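Local coordinates for protein glucosamine 6-phosphate N-acetyltransferase (Arabidopsis thaliana, PDB 3T90) that transfers the acetyl group of acetyl-CoA to D-glucosamine 6-phosphate, a step in the biosynthesis of UDP-N-acetylglucosamine, at residues K15-I20 with V55-T60. Numbering follows the deposited sequence.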
loop_
_atom_site.group_PDB
_atom_site.type_symbol
_atom_site.label_atom_id
_atom_site.label_comp_id
_atom_site.label_asym_id
_atom_site.label_seq_id
_atom_site.Cartn_x
_atom_site.Cartn_y
_atom_site.Cartn_z
ATOM N N LYS A 15 0.347 22.969 7.494
ATOM C CA LYS A 15 0.235 23.613 6.187
ATOM C C LYS A 15 1.022 24.940 6.145
ATOM O O LYS A 15 1.437 25.330 5.039
ATOM C CB LYS A 15 -1.243 23.793 5.810
ATOM C CG LYS A 15 -2.021 24.671 6.662
ATOM C CD LYS A 15 -3.498 24.741 6.130
ATOM C CE LYS A 15 -4.425 25.278 7.121
ATOM N NZ LYS A 15 -4.680 24.303 8.251
ATOM N N ARG A 16 1.301 25.570 7.288
ATOM C CA ARG A 16 2.086 26.784 7.223
ATOM C C ARG A 16 3.579 26.544 7.517
ATOM O O ARG A 16 4.366 27.530 7.598
ATOM C CB ARG A 16 1.469 27.859 8.150
ATOM C CG ARG A 16 1.469 27.496 9.540
ATOM C CD ARG A 16 1.142 28.716 10.461
ATOM N NE ARG A 16 1.120 28.318 11.869
ATOM C CZ ARG A 16 2.196 28.268 12.670
ATOM N NH1 ARG A 16 3.398 28.642 12.226
ATOM N NH2 ARG A 16 2.057 27.874 13.939
ATOM N N LYS A 17 4.027 25.261 7.615
ATOM C CA LYS A 17 5.389 24.953 8.004
ATOM C C LYS A 17 6.147 24.243 6.894
ATOM O O LYS A 17 7.098 23.515 7.159
ATOM C CB LYS A 17 5.348 24.110 9.289
ATOM C CG LYS A 17 4.864 24.875 10.552
ATOM C CD LYS A 17 5.046 24.002 11.829
ATOM C CE LYS A 17 4.578 24.878 12.950
ATOM N NZ LYS A 17 4.624 24.066 14.192
ATOM N N GLY A 18 5.742 24.436 5.662
ATOM C CA GLY A 18 6.515 23.887 4.547
ATOM C C GLY A 18 6.383 22.391 4.316
ATOM O O GLY A 18 7.279 21.802 3.643
ATOM N N PHE A 19 5.292 21.832 4.824
ATOM C CA PHE A 19 4.997 20.371 4.550
ATOM C C PHE A 19 4.830 20.046 3.062
ATOM O O PHE A 19 5.507 19.136 2.554
ATOM C CB PHE A 19 3.814 19.946 5.398
ATOM C CG PHE A 19 3.417 18.518 5.165
ATOM C CD1 PHE A 19 4.228 17.453 5.583
ATOM C CD2 PHE A 19 2.247 18.252 4.519
ATOM C CE1 PHE A 19 3.798 16.147 5.378
ATOM C CE2 PHE A 19 1.824 16.938 4.299
ATOM C CZ PHE A 19 2.630 15.903 4.733
ATOM N N ILE A 20 3.962 20.744 2.352
ATOM C CA ILE A 20 3.742 20.445 0.958
ATOM C C ILE A 20 5.019 20.783 0.155
ATOM O O ILE A 20 5.456 19.976 -0.694
ATOM C CB ILE A 20 2.532 21.252 0.429
ATOM C CG1 ILE A 20 1.271 20.862 1.252
ATOM C CG2 ILE A 20 2.328 21.054 -1.131
ATOM C CD1 ILE A 20 0.892 19.351 1.011
ATOM N N VAL A 55 6.152 13.570 10.989
ATOM C CA VAL A 55 7.010 14.697 10.575
ATOM C C VAL A 55 8.073 14.982 11.590
ATOM O O VAL A 55 7.872 14.721 12.816
ATOM C CB VAL A 55 6.177 16.004 10.347
ATOM C CG1 VAL A 55 5.214 15.870 9.168
ATOM C CG2 VAL A 55 5.517 16.549 11.598
ATOM N N ILE A 56 9.182 15.513 11.108
ATOM C CA ILE A 56 10.182 16.041 11.987
ATOM C C ILE A 56 10.270 17.516 11.671
ATOM O O ILE A 56 10.575 17.891 10.522
ATOM C CB ILE A 56 11.546 15.397 11.799
ATOM C CG1 ILE A 56 11.427 13.932 12.078
ATOM C CG2 ILE A 56 12.626 16.087 12.691
ATOM C CD1 ILE A 56 12.797 13.130 11.832
ATOM N N GLU A 57 10.073 18.364 12.708
ATOM C CA GLU A 57 10.198 19.787 12.561
ATOM C C GLU A 57 11.566 20.239 13.010
ATOM O O GLU A 57 12.011 19.779 14.068
ATOM C CB GLU A 57 9.092 20.522 13.374
ATOM C CG GLU A 57 9.119 22.030 13.187
ATOM C CD GLU A 57 8.023 22.789 13.965
ATOM O OE1 GLU A 57 6.912 22.278 14.147
ATOM O OE2 GLU A 57 8.295 23.962 14.400
ATOM N N GLU A 58 12.183 21.111 12.215
ATOM C CA GLU A 58 13.443 21.776 12.723
ATOM C C GLU A 58 12.948 23.077 13.382
ATOM O O GLU A 58 12.327 23.960 12.770
ATOM C CB GLU A 58 14.417 22.020 11.590
ATOM C CG GLU A 58 15.831 22.369 12.103
ATOM C CD GLU A 58 15.897 23.842 12.575
ATOM O OE1 GLU A 58 15.504 24.741 11.780
ATOM O OE2 GLU A 58 16.324 24.003 13.763
ATOM N N GLU A 59 13.319 23.159 14.646
ATOM C CA GLU A 59 12.777 24.141 15.577
ATOM C C GLU A 59 13.153 25.591 15.278
ATOM O O GLU A 59 12.300 26.459 15.349
ATOM C CB GLU A 59 13.195 23.737 16.996
ATOM C CG GLU A 59 12.420 22.539 17.530
ATOM C CD GLU A 59 12.473 22.475 19.051
ATOM O OE1 GLU A 59 12.233 23.537 19.695
ATOM O OE2 GLU A 59 12.763 21.379 19.603
ATOM N N THR A 60 14.413 25.844 14.921
ATOM C CA THR A 60 14.853 27.206 14.691
ATOM C C THR A 60 14.154 27.858 13.521
ATOM O O THR A 60 13.745 29.035 13.611
ATOM C CB THR A 60 16.439 27.355 14.691
ATOM O OG1 THR A 60 16.984 26.811 13.477
ATOM C CG2 THR A 60 17.067 26.634 15.860
#
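Lys17 and Glu57 meet in a salt bridge, with Lys17 NZ 2.9 Å from Glu57 OE1. The ammonium comes to the syn side of that oxygen, 29° out of the carboxylate plane. The two side chains, each extended beyond CG, cross at about a right angle, and Lys17 CD also comes to 3.4 Å from Glu57 OE1. With CG anti to the backbone N (chi1 -176°) and the rest of the side chain straight, Glu57 carries its carboxylate to the lysine. Arg8, on neighbouring strand 5-9, makes a second salt bridge to the same OE1, which therefore takes two cations. With an alanine at Lys17, Glu57 would keep Arg8 but is likely to lose its tie to the turn.

Two residues back along strand 51-58, on the same side of it, Val55 points toward segment 15-20 and sets CG1 against the ring of Phe19, at the start of helix 19-23, 4.0 Å from Phe19 CD1 and 4.1 Å from Phe19 CE1. This methyl meets the ring obliquely. Phe37 of helix 34-45 and Thr67 of strand 63-74 also pack against the Phe19 side chain, and Phe76 of the second subunit meets its ring edge-to-face.

The chemistry thus divides in two: a partly exposed ion pair fastens the turn to the GNAT sheet, while beside it a buried apolar contact continues into the dimer interface.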